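Long-range contacts in multiple PDZ domain protein (Mus musculus, PDB 4XH7), which probably scaffolds signalling partners, its fourth PDZ domain, the part in this crystal, having the fold that commonly binds C-terminal tails of other proteins: residues A[78-83]-A[102-107]; A[29-34]-A[68-73]; A[51-56]-A[87-92]; A[42-47]-A[62-67]; A[74-79]-A[94-99]. One frame throughout, in Å; residues are numbered along the deposited sequence. Where two conformers were deposited one is given.

Contact 1 of 5, residues A[78-83]-A[102-107]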
# COMPACT_ATOMS: atom_id res chain seq x y z
N GLU A 78 0.31 4.43 -2.66
CA GLU A 78 1.63 5.02 -2.53
C GLU A 78 2.57 4.02 -1.85
O GLU A 78 2.14 3.26 -0.96
CB GLU A 78 1.55 6.32 -1.72
CG GLU A 78 2.88 7.03 -1.57
CD GLU A 78 2.78 8.24 -0.63
OE1 GLU A 78 3.46 8.23 0.41
OE2 GLU A 78 2.06 9.20 -0.98
N VAL A 79 3.84 3.98 -2.25
CA VAL A 79 4.79 3.13 -1.49
C VAL A 79 6.06 3.95 -1.32
O VAL A 79 6.56 4.49 -2.32
CB VAL A 79 5.16 1.79 -2.19
CG1 VAL A 79 4.03 0.78 -2.06
CG2 VAL A 79 5.50 1.98 -3.66
N ASN A 80 6.56 4.07 -0.09
CA ASN A 80 7.77 4.88 0.18
C ASN A 80 7.76 6.24 -0.54
O ASN A 80 8.77 6.65 -1.15
CB ASN A 80 9.01 4.09 -0.21
CG ASN A 80 9.31 3.01 0.80
OD1 ASN A 80 8.55 2.84 1.76
ND2 ASN A 80 10.42 2.30 0.61
N GLY A 81 6.62 6.91 -0.48
CA GLY A 81 6.47 8.24 -1.05
C GLY A 81 6.25 8.32 -2.55
O GLY A 81 6.02 9.41 -3.07
N ILE A 82 6.29 7.17 -3.23
CA ILE A 82 6.11 7.10 -4.67
C ILE A 82 4.65 6.81 -5.03
O ILE A 82 4.06 5.82 -4.56
CB ILE A 82 6.99 6.01 -5.28
CG1 ILE A 82 8.47 6.24 -4.91
CG2 ILE A 82 6.78 5.89 -6.78
CD1 ILE A 82 9.34 5.01 -5.07
N ASN A 83 4.06 7.65 -5.85
CA ASN A 83 2.65 7.49 -6.20
C ASN A 83 2.39 6.25 -7.04
O ASN A 83 3.14 5.96 -7.98
CB ASN A 83 2.16 8.70 -7.00
CG ASN A 83 0.73 8.55 -7.43
OD1 ASN A 83 -0.15 8.59 -6.58
ND2 ASN A 83 0.47 8.32 -8.73
N ASP A 102 12.58 -2.11 3.79
CA ASP A 102 11.57 -1.45 4.61
C ASP A 102 10.63 -0.62 3.74
O ASP A 102 11.09 0.27 3.03
CB ASP A 102 12.23 -0.57 5.67
CG ASP A 102 12.97 -1.39 6.72
OD1 ASP A 102 12.45 -2.46 7.13
OD2 ASP A 102 14.07 -0.97 7.14
N VAL A 103 9.33 -0.89 3.84
CA VAL A 103 8.37 -0.27 2.94
C VAL A 103 7.22 0.33 3.73
O VAL A 103 6.66 -0.32 4.61
CB VAL A 103 7.79 -1.29 1.94
CG1 VAL A 103 6.81 -0.61 0.99
CG2 VAL A 103 8.94 -1.94 1.16
N THR A 104 6.87 1.56 3.42
CA THR A 104 5.65 2.14 3.97
C THR A 104 4.62 2.17 2.86
O THR A 104 4.83 2.85 1.87
CB THR A 104 5.91 3.57 4.48
OG1 THR A 104 6.86 3.48 5.56
CG2 THR A 104 4.60 4.21 5.00
N MET A 105 3.52 1.43 3.03
CA MET A 105 2.52 1.29 1.98
C MET A 105 1.33 2.07 2.38
O MET A 105 0.91 1.96 3.54
CB MET A 105 2.12 -0.19 1.80
CG MET A 105 3.28 -1.07 1.41
SD MET A 105 2.72 -2.77 1.11
CE MET A 105 1.55 -2.48 -0.23
N VAL A 106 0.75 2.84 1.46
CA VAL A 106 -0.54 3.46 1.73
C VAL A 106 -1.54 2.84 0.80
O VAL A 106 -1.31 2.81 -0.42
CB VAL A 106 -0.53 5.00 1.49
CG1 VAL A 106 -1.94 5.63 1.82
CG2 VAL A 106 0.61 5.68 2.26
N CYS A 107 -2.65 2.36 1.36
CA CYS A 107 -3.73 1.76 0.56
C CYS A 107 -5.07 2.31 0.97
O CYS A 107 -5.17 3.06 1.95
CB CYS A 107 -3.80 0.23 0.75
SG CYS A 107 -2.28 -0.64 0.23
O HOH W 1 4.64 6.02 1.54
O HOH W 2 9.85 3.08 4.43
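Asp102 O meets the side-chain amide of Asn80 where antiparallel PDZ strands 75-79 and 102-110 start to pair; Asn80 lies in the type I' hairpin turn (Val79 to Ile82) that joins strands 75-79 and 82-83. Asn80 ND2 reaches Asp102 O at 3.2 Å, on a lone pair in the carbonyl plane; the Asp102 carboxylate turns instead to Ser34. Val103 follows, its CG1 swung away from its own N (chi1 -179°) and 4.3 Å from Val79 CB. Both backbone groups of Thr104 are held by Asn80: Thr104 N donates to Asn80 OD1 at 2.7 Å, nearly straight (172°), and Thr104 O receives Asn80 N at 2.9 Å. The amide thus replaces the main-chain carbonyl that a continuing strand would offer, while a water ties Thr104 O to Gly81 N and Glu78 OE1. Met105, a non-hydrogen-bonded partner of Val79, runs side by side with it, Met105 CG 4.0 Å from Val79 CG1. Val106 forms a hydrogen-bonded pair with Glu78, whose OE2 accepts a hydrogen bond from Trp18 and forms a salt bridge with Lys17. Val106 N donates to Glu78 O at 2.8 Å, Glu78 N returns a bond to Val106 O, and Val106 CB lies 4.0 Å from Glu78 CB.

Contact 2 of 5, residues A[29-34]-A[68-73]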
# COMPACT_ATOMS: atom_id res chain seq x y z
N VAL A 29 -5.36 3.38 4.82
CA VAL A 29 -4.61 2.52 5.70
C VAL A 29 -3.14 2.69 5.41
O VAL A 29 -2.73 2.71 4.25
CB VAL A 29 -5.00 1.05 5.49
CG1 VAL A 29 -4.20 0.17 6.44
CG2 VAL A 29 -6.51 0.88 5.69
N VAL A 30 -2.33 2.83 6.46
CA VAL A 30 -0.87 2.82 6.30
C VAL A 30 -0.30 1.53 6.87
O VAL A 30 -0.61 1.17 8.01
CB VAL A 30 -0.23 4.06 6.97
CG1 VAL A 30 1.31 4.00 6.90
CG2 VAL A 30 -0.69 5.30 6.24
N ALA A 31 0.53 0.83 6.09
CA ALA A 31 1.15 -0.40 6.60
C ALA A 31 2.66 -0.27 6.55
O ALA A 31 3.21 0.16 5.55
CB ALA A 31 0.71 -1.60 5.79
N HIS A 32 3.33 -0.65 7.64
CA HIS A 32 4.79 -0.70 7.62
C HIS A 32 5.19 -2.15 7.43
O HIS A 32 4.86 -3.03 8.26
CB HIS A 32 5.36 -0.10 8.91
CG HIS A 32 4.98 1.33 9.09
ND1 HIS A 32 3.95 1.72 9.91
CD2 HIS A 32 5.46 2.45 8.51
CE1 HIS A 32 3.82 3.04 9.84
NE2 HIS A 32 4.72 3.51 9.00
N VAL A 33 5.86 -2.40 6.33
CA VAL A 33 6.16 -3.76 5.91
C VAL A 33 7.67 -3.93 5.88
O VAL A 33 8.37 -2.99 5.50
CB VAL A 33 5.54 -4.04 4.51
CG1 VAL A 33 5.93 -5.41 3.97
CG2 VAL A 33 4.02 -3.96 4.59
N SER A 34 8.16 -5.09 6.28
CA SER A 34 9.57 -5.43 6.11
C SER A 34 9.71 -6.69 5.29
O SER A 34 9.20 -7.75 5.67
CB SER A 34 10.25 -5.60 7.46
OG SER A 34 10.31 -4.35 8.11
N GLY A 68 -0.27 -7.32 8.77
CA GLY A 68 -1.63 -7.50 9.25
C GLY A 68 -2.63 -6.42 8.88
O GLY A 68 -3.82 -6.61 9.08
N LYS A 69 -2.15 -5.30 8.33
CA LYS A 69 -2.99 -4.15 8.06
C LYS A 69 -3.74 -4.18 6.74
O LYS A 69 -4.72 -3.43 6.55
CB LYS A 69 -2.13 -2.88 8.04
CG LYS A 69 -1.41 -2.55 9.33
CD LYS A 69 -2.37 -1.97 10.33
CE LYS A 69 -1.62 -1.35 11.49
NZ LYS A 69 -2.49 -1.31 12.69
N LEU A 70 -3.22 -4.94 5.78
CA LEU A 70 -3.76 -4.91 4.43
C LEU A 70 -4.53 -6.18 4.12
O LEU A 70 -4.15 -7.28 4.51
CB LEU A 70 -2.63 -4.71 3.42
CG LEU A 70 -1.78 -3.46 3.61
CD1 LEU A 70 -0.76 -3.29 2.51
CD2 LEU A 70 -2.65 -2.19 3.66
N PHE A 71 -5.63 -6.02 3.39
CA PHE A 71 -6.54 -7.11 3.07
C PHE A 71 -6.77 -7.24 1.58
O PHE A 71 -6.61 -6.26 0.83
CB PHE A 71 -7.91 -6.88 3.75
CG PHE A 71 -7.86 -6.97 5.25
CD1 PHE A 71 -7.34 -5.93 6.00
CD2 PHE A 71 -8.34 -8.10 5.91
CE1 PHE A 71 -7.28 -5.99 7.39
CE2 PHE A 71 -8.28 -8.17 7.30
CZ PHE A 71 -7.73 -7.13 8.04
N SER A 72 -7.13 -8.44 1.12
CA SER A 72 -7.60 -8.58 -0.26
C SER A 72 -8.64 -7.51 -0.57
O SER A 72 -9.50 -7.20 0.27
CB SER A 72 -8.21 -9.96 -0.49
OG SER A 72 -9.41 -10.09 0.26
N GLY A 73 -8.56 -6.94 -1.76
CA GLY A 73 -9.48 -5.90 -2.17
C GLY A 73 -8.92 -4.51 -1.96
O GLY A 73 -9.43 -3.58 -2.56
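Apolar packing joins edge strand 26-34 of the PDZ sheet to the irregular segment between helix 63-67 and strand 75-79, with Val29 and Ala31 meeting Lys69 and Leu70. The methyl of Ala31 sits at the centre: its CB is 3.8 Å from Lys69 CB and 3.8 Å from Leu70 CG, with both leucine methyls also close. Val29 brings a single branch. Its CG1 lies trans to its own N across chi1 (-180°), which carries it to Lys69 O at 3.6 Å and to Leu70 CD2 at 4.0 Å, the two side chains passing alongside, head to tail. The Lys69 carbonyl has a polar partner, Arg109 NH1. Beyond CB the lysine bends at chi2 (-76°), so that only its root takes part while the ammonium leads away. Leu70 belongs to the core, touching Met105 of strand 102-110 and Val64 of helix 63-67 besides Ala31. An alanine in place of this leucine removes CG and both methyls, which would probably open a gap against Ala31 and Val29. No hydrogen bond spans the two segments, so shape and the exclusion of water, rather than a fixed polar register, probably hold the segment after the helix against the strand.

Contact 3 of 5, residues A[51-56]-A[87-92]; sequences GHHFIR and ENHQDV
His53 and His89 meet rim to rim, His53 NE2 and His89 ND1 sharing a bent hydrogen bond (2.8 Å, 142°) in which either nitrogen could be the donor. The rings stand almost upright to each other, their planes at 85°, and His53 NE2 lies in the plane of the His89 ring. The His53 ring is held on other sides too. Over one face comes Val92, its CG2 3.7 Å from the centroid of the His53 ring in a CH-pi contact, while at the edge Glu87 O lies in plane, 3.3 Å from His53 CE1. The bond to His89, with the methyl over the face and Glu87 O at the edge, restrains the ring's rotation; an alanine here would probably leave His89 ND1 without this mate and open a gap beside the Val92 methyls. Behind this first shell stands the start of helix 89-97. Asn88 is its N-cap: Asp91 N donates to Asn88 OD1 at 2.8 Å, nearly in line with the C=O bond, and Val92 N to Asn88 O at 3.0 Å, which sets the helix turn carrying His89 and Val92. Glu87 sends its carboxylate to Asn83. In class I PDZ domains a histidine opening this helix receives the hydroxyl of a Ser or Thr in the ligand; His89 is consistent with that role, with His53 probably steadying it. His53 and His89 both touch Ala48 on strand 44-49, so the pair sits where strands 44-49 and 52-58 meet the N-terminal end of helix 89-97, and the backbone of His53 bonds on to Leu76 of strand 75-79.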
# COMPACT_ATOMS: atom_id res chain seq x y z
N GLY A 51 -5.90 2.14 -14.52
CA GLY A 51 -5.57 3.20 -13.59
C GLY A 51 -5.79 2.87 -12.13
O GLY A 51 -5.73 3.77 -11.29
N HIS A 52 -6.05 1.59 -11.81
CA HIS A 52 -6.22 1.19 -10.40
C HIS A 52 -5.61 -0.15 -10.14
O HIS A 52 -5.80 -1.09 -10.93
CB HIS A 52 -7.70 1.14 -10.01
CG HIS A 52 -8.39 2.45 -10.18
ND1 HIS A 52 -8.35 3.44 -9.22
CD2 HIS A 52 -9.12 2.94 -11.21
CE1 HIS A 52 -9.03 4.49 -9.66
NE2 HIS A 52 -9.52 4.21 -10.85
N HIS A 53 -4.89 -0.27 -9.03
CA HIS A 53 -4.26 -1.55 -8.73
C HIS A 53 -4.66 -2.02 -7.36
O HIS A 53 -4.70 -1.21 -6.43
CB HIS A 53 -2.75 -1.39 -8.86
CG HIS A 53 -2.33 -1.15 -10.27
ND1 HIS A 53 -2.40 0.10 -10.86
CD2 HIS A 53 -1.98 -2.01 -11.25
CE1 HIS A 53 -2.04 0.00 -12.12
NE2 HIS A 53 -1.79 -1.27 -12.39
N PHE A 54 -4.99 -3.32 -7.24
CA PHE A 54 -5.58 -3.85 -6.01
C PHE A 54 -4.82 -5.05 -5.53
O PHE A 54 -4.24 -5.79 -6.33
CB PHE A 54 -7.03 -4.26 -6.24
CG PHE A 54 -7.90 -3.15 -6.78
CD1 PHE A 54 -8.53 -2.27 -5.91
CD2 PHE A 54 -8.08 -3.00 -8.15
CE1 PHE A 54 -9.31 -1.22 -6.38
CE2 PHE A 54 -8.89 -1.95 -8.67
CZ PHE A 54 -9.51 -1.05 -7.76
N ILE A 55 -4.85 -5.26 -4.23
CA ILE A 55 -4.38 -6.54 -3.69
C ILE A 55 -5.41 -7.64 -3.98
O ILE A 55 -6.57 -7.54 -3.60
CB ILE A 55 -4.15 -6.41 -2.20
CG1 ILE A 55 -3.04 -5.39 -1.92
CG2 ILE A 55 -3.81 -7.78 -1.60
CD1 ILE A 55 -2.81 -5.22 -0.38
N ARG A 56 -5.00 -8.65 -4.73
CA ARG A 56 -5.86 -9.79 -4.99
C ARG A 56 -5.82 -10.76 -3.82
O ARG A 56 -6.86 -11.20 -3.31
CB ARG A 56 -5.42 -10.50 -6.28
CG ARG A 56 -6.22 -11.74 -6.64
CD ARG A 56 -5.78 -12.26 -7.99
N GLU A 87 -1.30 5.20 -12.16
CA GLU A 87 -0.14 4.85 -12.96
C GLU A 87 -0.43 3.63 -13.84
O GLU A 87 -1.40 2.90 -13.62
CB GLU A 87 1.09 4.58 -12.06
CG GLU A 87 1.48 5.74 -11.07
CD GLU A 87 1.99 7.03 -11.73
OE1 GLU A 87 2.09 8.07 -11.03
OE2 GLU A 87 2.31 7.02 -12.93
N ASN A 88 0.39 3.41 -14.87
CA ASN A 88 0.15 2.24 -15.71
C ASN A 88 0.73 0.97 -15.11
O ASN A 88 1.47 1.01 -14.12
CB ASN A 88 0.68 2.47 -17.15
CG ASN A 88 2.20 2.60 -17.25
OD1 ASN A 88 2.95 1.82 -16.68
ND2 ASN A 88 2.66 3.58 -18.02
N HIS A 89 0.31 -0.17 -15.65
CA HIS A 89 0.65 -1.46 -15.03
C HIS A 89 2.16 -1.65 -14.91
O HIS A 89 2.65 -2.10 -13.89
CB HIS A 89 0.11 -2.68 -15.80
CG HIS A 89 -1.38 -2.69 -15.97
ND1 HIS A 89 -2.24 -2.22 -15.00
CD2 HIS A 89 -2.15 -3.11 -17.00
CE1 HIS A 89 -3.49 -2.31 -15.44
NE2 HIS A 89 -3.46 -2.87 -16.64
N GLN A 90 2.88 -1.30 -15.98
CA GLN A 90 4.31 -1.53 -15.95
C GLN A 90 4.96 -0.68 -14.88
O GLN A 90 5.82 -1.16 -14.15
CB GLN A 90 4.94 -1.25 -17.31
CG GLN A 90 6.45 -1.23 -17.22
CD GLN A 90 7.03 -1.26 -18.59
OE1 GLN A 90 7.25 -0.20 -19.22
NE2 GLN A 90 7.23 -2.44 -19.11
N ASP A 91 4.55 0.58 -14.77
CA ASP A 91 5.18 1.44 -13.78
C ASP A 91 4.89 0.95 -12.36
O ASP A 91 5.79 0.93 -11.51
CB ASP A 91 4.73 2.88 -13.96
CG ASP A 91 5.37 3.53 -15.20
OD1 ASP A 91 6.35 2.97 -15.76
OD2 ASP A 91 4.89 4.62 -15.60
N VAL A 92 3.66 0.54 -12.08
CA VAL A 92 3.36 -0.02 -10.76
C VAL A 92 4.21 -1.24 -10.45
O VAL A 92 4.80 -1.31 -9.38
CB VAL A 92 1.87 -0.35 -10.63
CG1 VAL A 92 1.56 -1.08 -9.33
CG2 VAL A 92 1.06 0.97 -10.69

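Contact 4 of 5, residues A[42-47]-A[62-67]; sequences LGISLE and GPVGHS
Leu42 O receives the backbone N of Val64 at 3.0 Å, the one direct hydrogen bond between the segments, with an N-H...O angle of 161°. Hydrocarbon packs round the same oxygen: Val64 CG2 at 3.3 Å and Pro63 CD at 3.5 Å from Leu42 O. A second, indirect link follows, for a water donates to Gly43 O and accepts from Gly65 N, so successive carbonyls of the loop are tied to the first turn of helix 63-67. Between these links the backbones come very near, Gly43 CA lying 4.5 Å from Gly62 CA at the helix N-cap. A CB on Gly43 would probably come too near Gly62 CA and Pro63 CD, and at its backbone angles would also press on the carbonyl O of Leu42. Further along, Ile44 and Val64 cross at a slant: Ile44 CG2 touches Val64 CB at 3.7 Å. With Ile44 CG1 tucked between its own N and C (chi1 56°), CG2 faces the valine. Leu42 CB adds a contact to Val64 CG2 at 4.0 Å, and its side chain also meets Leu96 of helix 89-97. Leu42, Gly43 and Ile44 belong to a GLGF-type loop, here with isoleucine in the last place, which in PDZ domains binds the ligand's terminal carboxylate and leads into the strand 44-49 beside the peptide groove.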
# COMPACT_ATOMS: atom_id res chain seq x y z
N LEU A 42 6.79 -8.83 -1.67
CA LEU A 42 5.86 -8.41 -0.64
C LEU A 42 4.88 -9.47 -0.15
O LEU A 42 4.17 -9.23 0.84
CB LEU A 42 5.05 -7.21 -1.15
CG LEU A 42 5.89 -5.97 -1.49
CD1 LEU A 42 5.05 -4.93 -2.29
CD2 LEU A 42 6.43 -5.35 -0.20
N GLY A 43 4.78 -10.60 -0.84
CA GLY A 43 3.79 -11.59 -0.42
C GLY A 43 2.34 -11.28 -0.79
O GLY A 43 1.42 -11.66 -0.05
N ILE A 44 2.13 -10.57 -1.91
CA ILE A 44 0.77 -10.27 -2.38
C ILE A 44 0.66 -10.59 -3.87
O ILE A 44 1.65 -10.56 -4.59
CB ILE A 44 0.40 -8.80 -2.20
CG1 ILE A 44 1.42 -7.89 -2.91
CG2 ILE A 44 0.28 -8.47 -0.71
CD1 ILE A 44 1.05 -6.40 -2.80
N SER A 45 -0.55 -10.93 -4.31
CA SER A 45 -0.79 -10.92 -5.76
C SER A 45 -1.64 -9.72 -6.05
O SER A 45 -2.38 -9.23 -5.18
CB SER A 45 -1.48 -12.17 -6.24
OG SER A 45 -2.73 -12.33 -5.63
N LEU A 46 -1.56 -9.26 -7.30
CA LEU A 46 -2.28 -8.05 -7.70
C LEU A 46 -3.32 -8.34 -8.74
O LEU A 46 -3.23 -9.33 -9.49
CB LEU A 46 -1.31 -7.01 -8.27
CG LEU A 46 -0.14 -6.49 -7.47
CD1 LEU A 46 0.51 -5.38 -8.31
CD2 LEU A 46 -0.62 -5.92 -6.18
N GLU A 47 -4.29 -7.44 -8.81
CA GLU A 47 -5.17 -7.39 -9.96
C GLU A 47 -5.41 -5.95 -10.27
O GLU A 47 -5.18 -5.08 -9.44
CB GLU A 47 -6.46 -8.12 -9.71
CG GLU A 47 -7.24 -7.61 -8.53
CD GLU A 47 -8.38 -8.54 -8.19
OE1 GLU A 47 -9.18 -8.21 -7.30
OE2 GLU A 47 -8.45 -9.62 -8.82
N GLY A 62 3.67 -14.11 4.32
CA GLY A 62 4.57 -13.17 3.70
C GLY A 62 4.67 -11.81 4.41
O GLY A 62 4.00 -11.58 5.41
N PRO A 63 5.48 -10.91 3.87
CA PRO A 63 5.71 -9.62 4.55
C PRO A 63 4.43 -8.82 4.80
O PRO A 63 4.23 -8.33 5.91
CB PRO A 63 6.63 -8.87 3.58
CG PRO A 63 7.42 -10.02 2.92
CD PRO A 63 6.44 -11.14 2.77
N VAL A 64 3.59 -8.67 3.78
CA VAL A 64 2.35 -7.89 3.99
C VAL A 64 1.44 -8.61 5.00
O VAL A 64 0.81 -7.96 5.87
CB VAL A 64 1.64 -7.65 2.66
CG1 VAL A 64 0.22 -7.15 2.90
CG2 VAL A 64 2.43 -6.64 1.81
N GLY A 65 1.37 -9.94 4.92
CA GLY A 65 0.59 -10.70 5.88
C GLY A 65 1.10 -10.48 7.31
O GLY A 65 0.31 -10.37 8.26
N HIS A 66 2.42 -10.38 7.45
CA HIS A 66 3.00 -10.17 8.78
C HIS A 66 2.64 -8.81 9.34
O HIS A 66 2.50 -8.66 10.56
CB HIS A 66 4.51 -10.32 8.75
CG HIS A 66 4.96 -11.75 8.74
ND1 HIS A 66 6.21 -12.15 9.18
CD2 HIS A 66 4.34 -12.88 8.31
CE1 HIS A 66 6.32 -13.46 9.05
NE2 HIS A 66 5.21 -13.93 8.52
N SER A 67 2.49 -7.81 8.47
CA SER A 67 2.02 -6.50 8.92
C SER A 67 0.59 -6.56 9.44
O SER A 67 0.26 -5.91 10.43
CB SER A 67 2.10 -5.46 7.80
OG SER A 67 1.05 -4.54 7.97
O HOH W 3 2.09 -11.51 2.70

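Contact 5 of 5, residues A[74-79]-A[94-99]; sequences DELLEV and NILKEL
Val79 presses both its methyls into the last turn of helix 89-97 and the residues after it, and here the packing is tightest. Val79 CG2 comes to 3.6 Å from Ile95 CG2, the two side chains crossing at a slant, and to 4.0 Å from Leu99 CD2. The other branch, Val79 CG1, meets Leu96 CD2 at 4.0 Å. Against both leucines the valine stands at about a right angle, so three residues meet Val79 from the helix side. The Val79 torsion (chi1 -76°) turns CG1 to Leu96 and leaves CG2 for Ile95 and Leu99. Toward the start of the strand the contact is looser: Leu76 and Leu96 reach each other tip to tip, a single touch of Leu76 CD1 and Leu96 CD1 at 4.2 Å. No hydrogen bond crosses between the segments. On the solvent side, Asn94, Lys97 and Glu98 take no part, and the ends of Lys97 and Glu98 are not modelled. At the helix end Leu99 N to Leu96 O is a weak bond. Leu77 and Glu78 form a classic beta bulge opposite Val106, which fits with Leu76 and Val79, three apart, both pointing to the helix while Leu77 and Glu78 touch helix 5-22. Leu96 also meets Leu42 and Leu46 and probably helps to line the peptide groove. Strand 75-79 thus lies between helix 89-97, which packs on Leu76 and Val79, and helix 5-22, with strand 102-110 alongside and Ile55 of strand 52-58 against Leu76.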
# COMPACT_ATOMS: atom_id res chain seq x y z
N ASP A 74 -7.89 -4.36 -1.13
CA ASP A 74 -7.38 -2.99 -0.89
C ASP A 74 -6.73 -2.42 -2.15
O ASP A 74 -6.05 -3.13 -2.89
CB ASP A 74 -6.37 -2.98 0.25
CG ASP A 74 -7.01 -3.17 1.62
OD1 ASP A 74 -8.27 -3.16 1.73
OD2 ASP A 74 -6.26 -3.35 2.60
N GLU A 75 -6.92 -1.11 -2.36
CA GLU A 75 -6.32 -0.45 -3.51
C GLU A 75 -4.98 0.14 -3.13
O GLU A 75 -4.85 0.82 -2.12
CB GLU A 75 -7.25 0.65 -4.03
CG GLU A 75 -6.62 1.35 -5.23
CD GLU A 75 -7.54 2.29 -5.98
OE1 GLU A 75 -7.07 2.82 -7.02
OE2 GLU A 75 -8.70 2.56 -5.54
N LEU A 76 -3.97 -0.05 -3.99
CA LEU A 76 -2.63 0.51 -3.74
C LEU A 76 -2.58 1.99 -4.10
O LEU A 76 -2.95 2.35 -5.20
CB LEU A 76 -1.59 -0.22 -4.57
CG LEU A 76 -1.49 -1.71 -4.28
CD1 LEU A 76 -0.42 -2.27 -5.24
CD2 LEU A 76 -1.07 -1.97 -2.88
N LEU A 77 -2.09 2.83 -3.18
CA LEU A 77 -2.00 4.27 -3.46
C LEU A 77 -0.57 4.84 -3.56
O LEU A 77 -0.29 5.63 -4.46
CB LEU A 77 -2.75 5.09 -2.40
CG LEU A 77 -4.24 4.74 -2.30
CD1 LEU A 77 -4.84 5.50 -1.12
CD2 LEU A 77 -4.98 5.03 -3.61
N GLU A 78 0.31 4.43 -2.66
CA GLU A 78 1.63 5.02 -2.53
C GLU A 78 2.57 4.02 -1.85
O GLU A 78 2.14 3.26 -0.96
CB GLU A 78 1.55 6.32 -1.72
CG GLU A 78 2.88 7.03 -1.57
CD GLU A 78 2.78 8.24 -0.63
OE1 GLU A 78 3.46 8.23 0.41
OE2 GLU A 78 2.06 9.20 -0.98
N VAL A 79 3.84 3.98 -2.25
CA VAL A 79 4.79 3.13 -1.49
C VAL A 79 6.06 3.95 -1.32
O VAL A 79 6.56 4.49 -2.32
CB VAL A 79 5.16 1.79 -2.19
CG1 VAL A 79 4.03 0.78 -2.06
CG2 VAL A 79 5.50 1.98 -3.66
N ASN A 94 7.08 -2.19 -11.75
CA ASN A 94 8.49 -1.83 -11.62
C ASN A 94 8.77 -1.10 -10.32
O ASN A 94 9.77 -1.37 -9.66
CB ASN A 94 8.94 -0.99 -12.80
CG ASN A 94 9.25 -1.83 -14.01
OD1 ASN A 94 9.44 -3.03 -13.91
ND2 ASN A 94 9.28 -1.21 -15.17
N ILE A 95 7.88 -0.20 -9.92
CA ILE A 95 8.06 0.50 -8.65
C ILE A 95 8.08 -0.52 -7.48
O ILE A 95 8.96 -0.47 -6.61
CB ILE A 95 6.97 1.56 -8.42
CG1 ILE A 95 7.19 2.78 -9.34
CG2 ILE A 95 7.00 2.03 -6.95
CD1 ILE A 95 5.95 3.69 -9.58
N LEU A 96 7.13 -1.46 -7.44
CA LEU A 96 7.09 -2.44 -6.35
C LEU A 96 8.35 -3.31 -6.35
O LEU A 96 8.90 -3.63 -5.29
CB LEU A 96 5.84 -3.33 -6.46
CG LEU A 96 4.53 -2.54 -6.31
CD1 LEU A 96 3.35 -3.44 -6.62
CD2 LEU A 96 4.37 -1.96 -4.89
N LYS A 97 8.82 -3.69 -7.53
CA LYS A 97 10.00 -4.57 -7.60
C LYS A 97 11.25 -3.92 -7.05
O LYS A 97 12.14 -4.60 -6.53
CB LYS A 97 10.26 -5.01 -9.05
CG LYS A 97 9.33 -6.10 -9.52
N GLU A 98 11.35 -2.61 -7.19
CA GLU A 98 12.55 -1.86 -6.83
C GLU A 98 12.58 -1.40 -5.38
O GLU A 98 13.49 -0.67 -4.98
CB GLU A 98 12.70 -0.64 -7.73
CG GLU A 98 13.01 -0.98 -9.19
N LEU A 99 11.56 -1.77 -4.62
CA LEU A 99 11.49 -1.34 -3.23
C LEU A 99 12.62 -1.93 -2.39
O LEU A 99 13.00 -3.08 -2.58
CB LEU A 99 10.14 -1.75 -2.62
CG LEU A 99 8.99 -0.90 -3.14
CD1 LEU A 99 7.70 -1.51 -2.70
CD2 LEU A 99 9.14 0.54 -2.63

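From the N terminus, strand 26-34 opens contact 2, and contact 4 opens at the GLGF-type loop and closes on helix 63-67, nested inside the loop that contact 2 shuts at 68-73. Contact 3 begins at 51-56, within both, and ends only at 87-92, so it crosses them as well as contacts 1 and 5. Contacts 5 and 1 start from the same strand, sharing Glu78 and Val79; contact 5 closes on helix 89-97 and contact 1 afterwards on strand 102-110. Contacts 1 and 2 join through backbone pairing of strands 102-110 and 26-34, while Leu96, against Leu42 and Leu46, links contacts 4 and 5, probably at the floor of the peptide groove.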